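Local coordinates for protein peptidoglycan-N-acetylmuramic acid deacetylase PdaA (Bacillus subtilis, PDB 1NY1) that deacetylates N-acetylmuramic acid residues in peptidoglycan glycan strands, leading to muramic delta-lactam in the spore cortex, and is required for germination, at residues Asp33-Gly38 / Gln160-Ser165; Lys43-Thr48 / Ala194-His199. All coordinates share one frame; numbering follows the deposited sequence.

Both contacts are buried and lie next to each other, their centres about 11 Å apart. Contact 2 pairs strands 44-48 and 194-198 of the central parallel sheet, and contact 1 lays the loop 33-38 beside 160-165. S165 bridges the two: its N is 2.9 Å from I195 O, a probable hydrogen bond, and its OG is hydrogen-bonded to I195 N. The indole of W164 packs on L197, and G38 lies against the Y46 ring. Contact 2 carries H199, by similarity the proton donor. W164 of contact 1 comes within about 6 Å of D50, the likely proton acceptor, and about 7 Å of the metal ligand H101, nearest side-chain atoms being meant.

Contact 1: residues Asp33-Gly38 / Gln160-Ser165; sequences DAFYLG and QTVFWS
Residues 33-38 and 160-165 run in the same general direction, 26° apart end to end, and share a single backbone bridge between F35 and V162. F163 N donates a nearly straight bond to F35 O (2.9 Å, 167° at the hydrogen), whereas F35 N reaches T161 O only weakly at 3.4 Å. D33, with its positive phi, is the C-prime residue of the Schellman motif ending helix 23-31, so the chain turns into this pairing directly from the helix. The F35 side chain sets out away from the other segment, but with CG between the backbone N and the carbonyl carbon (chi1 55°) its ring comes back over 160-162. There T161 O lies over one face; CE2 meets Q160 CG at 3.8 Å, and CZ meets V162 CG2 at 3.9 Å. The A34 methyl touches F163 CE2 at 4.0 Å, and Y36 CB rests on F163 CB. Farther along, L37 CD2 presses tightly on S165 CB (3.5 Å). Y36 OH is held by N26 and A21. Between the two segments, with one strong backbone bond, apolar burial dominates; outside them R140 satisfies V162 O and F163 O, and W8 NE1 W164 O, while W164 N is buried with no polar partner in the model.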
ATOM      1  N   ASP A  33      13.196  -0.748  10.267  1.00 26.47           N
ATOM      2  CA  ASP A  33      11.791  -0.753  10.677  1.00 27.62           C
ATOM      3  C   ASP A  33      10.763  -0.957   9.568  1.00 26.03           C
ATOM      4  O   ASP A  33       9.567  -0.788   9.803  1.00 28.35           O
ATOM      5  CB  ASP A  33      11.450   0.543  11.418  1.00 30.86           C
ATOM      6  CG  ASP A  33      12.244   0.708  12.695  1.00 33.70           C
ATOM      7  OD1 ASP A  33      12.282  -0.252  13.496  1.00 35.89           O
ATOM      8  OD2 ASP A  33      12.821   1.798  12.897  1.00 35.39           O
ATOM      9  N   ALA A  34      11.209  -1.307   8.367  1.00 23.01           N
ATOM     10  CA  ALA A  34      10.274  -1.530   7.268  1.00 20.34           C
ATOM     11  C   ALA A  34       9.594  -2.878   7.493  1.00 19.29           C
ATOM     12  O   ALA A  34      10.141  -3.739   8.178  1.00 18.15           O
ATOM     13  CB  ALA A  34      11.016  -1.529   5.939  1.00 19.32           C
ATOM     14  N   PHE A  35       8.403  -3.068   6.933  1.00 16.55           N
ATOM     15  CA  PHE A  35       7.705  -4.340   7.109  1.00 16.11           C
ATOM     16  C   PHE A  35       6.826  -4.683   5.920  1.00 15.12           C
ATOM     17  O   PHE A  35       6.542  -3.828   5.080  1.00 11.96           O
ATOM     18  CB  PHE A  35       6.858  -4.306   8.389  1.00 18.04           C
ATOM     19  CG  PHE A  35       5.889  -3.162   8.443  1.00 19.62           C
ATOM     20  CD1 PHE A  35       4.656  -3.241   7.801  1.00 20.92           C
ATOM     21  CD2 PHE A  35       6.225  -1.987   9.104  1.00 20.85           C
ATOM     22  CE1 PHE A  35       3.773  -2.163   7.815  1.00 20.16           C
ATOM     23  CE2 PHE A  35       5.353  -0.902   9.124  1.00 21.14           C
ATOM     24  CZ  PHE A  35       4.123  -0.990   8.477  1.00 21.95           C
ATOM     25  N   TYR A  36       6.407  -5.942   5.843  1.00 14.35           N
ATOM     26  CA  TYR A  36       5.539  -6.383   4.756  1.00 13.41           C
ATOM     27  C   TYR A  36       4.384  -7.213   5.293  1.00 12.15           C
ATOM     28  O   TYR A  36       3.508  -7.637   4.543  1.00 13.02           O
ATOM     29  CB  TYR A  36       6.321  -7.189   3.720  1.00 14.70           C
ATOM     30  CG  TYR A  36       7.044  -8.417   4.236  1.00 14.97           C
ATOM     31  CD1 TYR A  36       8.295  -8.309   4.837  1.00 15.75           C
ATOM     32  CD2 TYR A  36       6.518  -9.692   4.031  1.00 16.48           C
ATOM     33  CE1 TYR A  36       9.017  -9.442   5.211  1.00 15.48           C
ATOM     34  CE2 TYR A  36       7.231 -10.837   4.401  1.00 15.98           C
ATOM     35  CZ  TYR A  36       8.479 -10.704   4.983  1.00 17.98           C
ATOM     36  OH  TYR A  36       9.205 -11.825   5.304  1.00 17.41           O
ATOM     37  N   LEU A  37       4.391  -7.425   6.605  1.00 12.13           N
ATOM     38  CA  LEU A  37       3.344  -8.173   7.282  1.00 11.10           C
ATOM     39  C   LEU A  37       2.956  -7.471   8.576  1.00 12.78           C
ATOM     40  O   LEU A  37       3.752  -6.733   9.157  1.00 12.56           O
ATOM     41  CB  LEU A  37       3.819  -9.591   7.616  1.00 12.09           C
ATOM     42  CG  LEU A  37       3.937 -10.605   6.476  1.00 12.83           C
ATOM     43  CD1 LEU A  37       4.778 -11.788   6.932  1.00 13.73           C
ATOM     44  CD2 LEU A  37       2.550 -11.060   6.042  1.00 14.41           C
ATOM     45  N   GLY A  38       1.726  -7.723   9.019  1.00 11.72           N
ATOM     46  CA  GLY A  38       1.233  -7.155  10.258  1.00 12.64           C
ATOM     47  C   GLY A  38       1.283  -8.257  11.299  1.00 15.31           C
ATOM     48  O   GLY A  38       2.226  -9.050  11.310  1.00 15.52           O
ATOM     49  N   GLN A 160       8.218   5.585   7.270  1.00 17.17           N
ATOM     50  CA  GLN A 160       8.089   4.175   7.564  1.00 19.03           C
ATOM     51  C   GLN A 160       7.824   3.556   6.196  1.00 16.77           C
ATOM     52  O   GLN A 160       6.851   3.916   5.536  1.00 16.59           O
ATOM     53  CB  GLN A 160       6.885   3.945   8.473  1.00 22.38           C
ATOM     54  CG  GLN A 160       6.831   2.568   9.067  1.00 28.27           C
ATOM     55  CD  GLN A 160       7.822   2.400  10.193  1.00 28.71           C
ATOM     56  OE1 GLN A 160       8.182   1.284  10.550  1.00 32.42           O
ATOM     57  NE2 GLN A 160       8.263   3.514  10.770  1.00 33.25           N
ATOM     58  N   THR A 161       8.692   2.652   5.753  1.00 15.18           N
ATOM     59  CA  THR A 161       8.497   2.025   4.452  1.00 14.03           C
ATOM     60  C   THR A 161       7.589   0.812   4.588  1.00 14.34           C
ATOM     61  O   THR A 161       7.839  -0.077   5.402  1.00 14.62           O
ATOM     62  CB  THR A 161       9.848   1.626   3.821  1.00 16.40           C
ATOM     63  OG1 THR A 161      10.591   2.813   3.525  1.00 15.59           O
ATOM     64  CG2 THR A 161       9.635   0.839   2.529  1.00 15.31           C
ATOM     65  N   VAL A 162       6.530   0.789   3.784  1.00 12.77           N
ATOM     66  CA  VAL A 162       5.548  -0.285   3.824  1.00 11.21           C
ATOM     67  C   VAL A 162       5.541  -1.108   2.539  1.00 11.53           C
ATOM     68  O   VAL A 162       5.257  -0.584   1.459  1.00  9.58           O
ATOM     69  CB  VAL A 162       4.128   0.299   4.044  1.00 10.82           C
ATOM     70  CG1 VAL A 162       3.113  -0.819   4.185  1.00 12.15           C
ATOM     71  CG2 VAL A 162       4.116   1.203   5.271  1.00 11.38           C
ATOM     72  N   PHE A 163       5.870  -2.391   2.654  1.00 10.69           N
ATOM     73  CA  PHE A 163       5.858  -3.271   1.493  1.00 10.87           C
ATOM     74  C   PHE A 163       4.532  -4.018   1.472  1.00 12.26           C
ATOM     75  O   PHE A 163       3.503  -3.454   1.845  1.00 12.36           O
ATOM     76  CB  PHE A 163       7.047  -4.233   1.547  1.00 13.68           C
ATOM     77  CG  PHE A 163       8.367  -3.555   1.325  1.00 14.31           C
ATOM     78  CD1 PHE A 163       8.666  -2.991   0.092  1.00 15.37           C
ATOM     79  CD2 PHE A 163       9.288  -3.435   2.356  1.00 15.43           C
ATOM     80  CE1 PHE A 163       9.867  -2.312  -0.113  1.00 16.22           C
ATOM     81  CE2 PHE A 163      10.490  -2.758   2.164  1.00 14.84           C
ATOM     82  CZ  PHE A 163      10.778  -2.197   0.929  1.00 16.83           C
ATOM     83  N   TRP A 164       4.535  -5.274   1.040  1.00 10.54           N
ATOM     84  CA  TRP A 164       3.288  -6.027   0.989  1.00 11.63           C
ATOM     85  C   TRP A 164       3.527  -7.524   0.992  1.00 12.04           C
ATOM     86  O   TRP A 164       4.654  -7.987   0.787  1.00  9.64           O
ATOM     87  CB  TRP A 164       2.474  -5.623  -0.251  1.00 11.48           C
ATOM     88  CG  TRP A 164       3.171  -5.869  -1.558  1.00 13.56           C
ATOM     89  CD1 TRP A 164       3.068  -6.976  -2.353  1.00 12.69           C
ATOM     90  CD2 TRP A 164       4.121  -5.004  -2.196  1.00 14.84           C
ATOM     91  NE1 TRP A 164       3.900  -6.854  -3.450  1.00 12.46           N
ATOM     92  CE2 TRP A 164       4.557  -5.653  -3.376  1.00 15.44           C
ATOM     93  CE3 TRP A 164       4.647  -3.740  -1.884  1.00 15.25           C
ATOM     94  CZ2 TRP A 164       5.497  -5.083  -4.242  1.00 15.28           C
ATOM     95  CZ3 TRP A 164       5.582  -3.171  -2.746  1.00 15.19           C
ATOM     96  CH2 TRP A 164       5.998  -3.846  -3.911  1.00 16.10           C
ATOM     97  N   SER A 165       2.461  -8.281   1.242  1.00 11.05           N
ATOM     98  CA  SER A 165       2.548  -9.737   1.278  1.00 11.45           C
ATOM     99  C   SER A 165       1.577 -10.376   0.278  1.00 10.31           C
ATOM    100  O   SER A 165       1.615 -11.586   0.064  1.00  9.84           O
ATOM    101  CB  SER A 165       2.250 -10.248   2.689  1.00 10.77           C
ATOM    102  OG  SER A 165       0.877 -10.100   2.994  1.00 11.09           O
TER

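Contact 2: residues Lys43-Thr48 / Ala194-His199; sequences KTIYLT and AIYLLH
T48 grips Y196 O twice, through its backbone N (2.9 Å) and through OG1 (2.6 Å), both donors tilted out of the carbonyl plane. OG1 reaches that oxygen because it sits between the T48 backbone N and carbonyl carbon (chi1 77°). The ladder is completed by Y46 N to A194 O, Y196 N to Y46 O and L198 N to T48 O, each 2.9 Å long. On the face bearing I45, L47 and Y196, the I45 CG2 methyl lies over one face of the Y196 ring, 4.1 Å from its centroid, in a CH-pi contact. L47 runs alongside Y196, pointing the same way, with CD2 3.9 Å from Y196 CB. The other face joins T48 CG2 to I195 CG2 (3.7 Å), and the Y46 ring turns an edge to A194 O. Farther out, M186 O anchors Y196 OH, N39 N anchors Y46 OH, and R140 NH1 bonds to T48 OG1. Helix 205-219 packs on I45, L47 and L198; helix 226-234 lies on Y46, T48 and I195. D170 OD2 accepts from H199 N. The probable proton acceptor D50 lies on strand 44-51 and the probable proton donor H199 just after L198, as in the distorted beta/alpha barrel of NodB-type deacetylases.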
ATOM      1  N   LYS A  43      -6.211 -13.474  12.706  1.00 17.59           N
ATOM      2  CA  LYS A  43      -6.769 -13.409  11.353  1.00 17.83           C
ATOM      3  C   LYS A  43      -7.149 -11.979  10.995  1.00 15.99           C
ATOM      4  O   LYS A  43      -8.322 -11.597  11.024  1.00 15.56           O
ATOM      5  CB  LYS A  43      -7.995 -14.326  11.229  1.00 18.26           C
ATOM      6  CG  LYS A  43      -7.662 -15.807  11.363  1.00 20.41           C
ATOM      7  CD  LYS A  43      -8.899 -16.706  11.304  1.00 19.74           C
ATOM      8  CE  LYS A  43      -9.314 -17.036   9.875  1.00 21.93           C
ATOM      9  NZ  LYS A  43     -10.387 -18.079   9.853  1.00 22.15           N
ATOM     10  N   THR A  44      -6.131 -11.203  10.649  1.00 15.05           N
ATOM     11  CA  THR A  44      -6.289  -9.806  10.295  1.00 13.25           C
ATOM     12  C   THR A  44      -5.627  -9.527   8.955  1.00 11.98           C
ATOM     13  O   THR A  44      -4.598 -10.115   8.629  1.00 11.52           O
ATOM     14  CB  THR A  44      -5.637  -8.904  11.360  1.00 15.22           C
ATOM     15  OG1 THR A  44      -6.299  -9.105  12.614  1.00 16.89           O
ATOM     16  CG2 THR A  44      -5.730  -7.437  10.961  1.00 15.79           C
ATOM     17  N   ILE A  45      -6.241  -8.635   8.187  1.00 11.71           N
ATOM     18  CA  ILE A  45      -5.733  -8.225   6.885  1.00 11.39           C
ATOM     19  C   ILE A  45      -5.705  -6.698   6.864  1.00 12.29           C
ATOM     20  O   ILE A  45      -6.597  -6.048   7.411  1.00 12.67           O
ATOM     21  CB  ILE A  45      -6.640  -8.742   5.747  1.00 12.56           C
ATOM     22  CG1 ILE A  45      -6.477 -10.262   5.606  1.00 13.22           C
ATOM     23  CG2 ILE A  45      -6.300  -8.042   4.432  1.00 12.36           C
ATOM     24  CD1 ILE A  45      -7.547 -10.922   4.729  1.00 13.28           C
ATOM     25  N   TYR A  46      -4.667  -6.138   6.250  1.00 10.28           N
ATOM     26  CA  TYR A  46      -4.503  -4.687   6.142  1.00  9.98           C
ATOM     27  C   TYR A  46      -4.554  -4.352   4.656  1.00  9.79           C
ATOM     28  O   TYR A  46      -3.709  -4.809   3.888  1.00 10.22           O
ATOM     29  CB  TYR A  46      -3.141  -4.254   6.706  1.00 10.51           C
ATOM     30  CG  TYR A  46      -2.825  -4.853   8.057  1.00 13.52           C
ATOM     31  CD1 TYR A  46      -3.164  -4.188   9.237  1.00 12.32           C
ATOM     32  CD2 TYR A  46      -2.243  -6.118   8.156  1.00 11.68           C
ATOM     33  CE1 TYR A  46      -2.936  -4.773  10.481  1.00 12.88           C
ATOM     34  CE2 TYR A  46      -2.013  -6.713   9.390  1.00 11.00           C
ATOM     35  CZ  TYR A  46      -2.361  -6.043  10.547  1.00 12.95           C
ATOM     36  OH  TYR A  46      -2.162  -6.647  11.765  1.00 14.04           O
ATOM     37  N   LEU A  47      -5.538  -3.563   4.246  1.00  8.50           N
ATOM     38  CA  LEU A  47      -5.655  -3.205   2.836  1.00  8.79           C
ATOM     39  C   LEU A  47      -4.867  -1.946   2.491  1.00  9.80           C
ATOM     40  O   LEU A  47      -4.958  -0.941   3.194  1.00  9.55           O
ATOM     41  CB  LEU A  47      -7.128  -2.993   2.463  1.00  9.61           C
ATOM     42  CG  LEU A  47      -8.054  -4.208   2.609  1.00 11.91           C
ATOM     43  CD1 LEU A  47      -9.473  -3.828   2.204  1.00 12.33           C
ATOM     44  CD2 LEU A  47      -7.542  -5.346   1.735  1.00 13.02           C
ATOM     45  N   THR A  48      -4.078  -2.013   1.422  1.00  8.40           N
ATOM     46  CA  THR A  48      -3.329  -0.850   0.955  1.00  8.65           C
ATOM     47  C   THR A  48      -3.521  -0.784  -0.557  1.00  8.71           C
ATOM     48  O   THR A  48      -3.760  -1.806  -1.218  1.00  8.74           O
ATOM     49  CB  THR A  48      -1.801  -0.918   1.266  1.00  8.37           C
ATOM     50  OG1 THR A  48      -1.154  -1.811   0.352  1.00  9.20           O
ATOM     51  CG2 THR A  48      -1.554  -1.380   2.696  1.00  8.54           C
ATOM     52  N   ALA A 194      -1.702 -10.503   6.605  1.00  9.27           N
ATOM     53  CA  ALA A 194      -1.457 -10.089   5.227  1.00  9.27           C
ATOM     54  C   ALA A 194      -1.651  -8.605   4.988  1.00 10.43           C
ATOM     55  O   ALA A 194      -2.587  -7.993   5.500  1.00  9.93           O
ATOM     56  CB  ALA A 194      -2.366 -10.862   4.275  1.00  9.48           C
ATOM     57  N   ILE A 195      -0.740  -8.032   4.212  1.00 10.55           N
ATOM     58  CA  ILE A 195      -0.843  -6.641   3.817  1.00  7.88           C
ATOM     59  C   ILE A 195      -1.061  -6.761   2.313  1.00  9.15           C
ATOM     60  O   ILE A 195      -0.174  -7.212   1.577  1.00  9.59           O
ATOM     61  CB  ILE A 195       0.447  -5.842   4.109  1.00  8.88           C
ATOM     62  CG1 ILE A 195       0.686  -5.779   5.626  1.00  9.04           C
ATOM     63  CG2 ILE A 195       0.325  -4.431   3.524  1.00  9.66           C
ATOM     64  CD1 ILE A 195       1.901  -4.953   6.051  1.00 10.77           C
ATOM     65  N   TYR A 196      -2.262  -6.406   1.874  1.00  6.73           N
ATOM     66  CA  TYR A 196      -2.626  -6.464   0.465  1.00  8.16           C
ATOM     67  C   TYR A 196      -2.224  -5.195  -0.252  1.00 10.36           C
ATOM     68  O   TYR A 196      -2.357  -4.096   0.287  1.00 10.23           O
ATOM     69  CB  TYR A 196      -4.137  -6.604   0.274  1.00  8.54           C
ATOM     70  CG  TYR A 196      -4.709  -7.978   0.488  1.00  7.97           C
ATOM     71  CD1 TYR A 196      -5.817  -8.405  -0.246  1.00 10.06           C
ATOM     72  CD2 TYR A 196      -4.171  -8.839   1.436  1.00 10.28           C
ATOM     73  CE1 TYR A 196      -6.377  -9.663  -0.039  1.00 10.95           C
ATOM     74  CE2 TYR A 196      -4.719 -10.096   1.651  1.00  9.77           C
ATOM     75  CZ  TYR A 196      -5.817 -10.503   0.914  1.00  9.82           C
ATOM     76  OH  TYR A 196      -6.354 -11.751   1.133  1.00 10.43           O
ATOM     77  N   LEU A 197      -1.736  -5.365  -1.475  1.00  9.50           N
ATOM     78  CA  LEU A 197      -1.371  -4.247  -2.326  1.00  9.82           C
ATOM     79  C   LEU A 197      -2.344  -4.360  -3.489  1.00  8.80           C
ATOM     80  O   LEU A 197      -2.282  -5.313  -4.271  1.00  9.12           O
ATOM     81  CB  LEU A 197       0.067  -4.378  -2.837  1.00 11.71           C
ATOM     82  CG  LEU A 197       0.682  -3.210  -3.623  1.00 16.68           C
ATOM     83  CD1 LEU A 197       1.989  -3.669  -4.249  1.00 19.56           C
ATOM     84  CD2 LEU A 197      -0.248  -2.729  -4.703  1.00 16.47           C
ATOM     85  N   LEU A 198      -3.247  -3.393  -3.596  1.00  8.24           N
ATOM     86  CA  LEU A 198      -4.243  -3.395  -4.661  1.00  8.79           C
ATOM     87  C   LEU A 198      -4.162  -2.126  -5.496  1.00  9.46           C
ATOM     88  O   LEU A 198      -3.603  -1.119  -5.062  1.00  8.59           O
ATOM     89  CB  LEU A 198      -5.652  -3.488  -4.068  1.00  8.71           C
ATOM     90  CG  LEU A 198      -5.977  -4.681  -3.173  1.00  9.41           C
ATOM     91  CD1 LEU A 198      -7.379  -4.528  -2.607  1.00  9.27           C
ATOM     92  CD2 LEU A 198      -5.854  -5.965  -3.977  1.00  9.85           C
ATOM     93  N   HIS A 199      -4.714  -2.197  -6.702  1.00  7.91           N
ATOM     94  CA  HIS A 199      -4.782  -1.054  -7.606  1.00  9.43           C
ATOM     95  C   HIS A 199      -6.276  -0.845  -7.796  1.00  8.97           C
ATOM     96  O   HIS A 199      -7.066  -1.729  -7.469  1.00  9.36           O
ATOM     97  CB  HIS A 199      -4.092  -1.373  -8.935  1.00 10.49           C
ATOM     98  CG  HIS A 199      -2.624  -1.618  -8.786  1.00 12.18           C
ATOM     99  ND1 HIS A 199      -1.716  -0.592  -8.640  1.00 12.09           N
ATOM    100  CD2 HIS A 199      -1.926  -2.766  -8.622  1.00 10.33           C
ATOM    101  CE1 HIS A 199      -0.522  -1.097  -8.386  1.00 11.09           C
ATOM    102  NE2 HIS A 199      -0.622  -2.415  -8.368  1.00 15.32           N
TER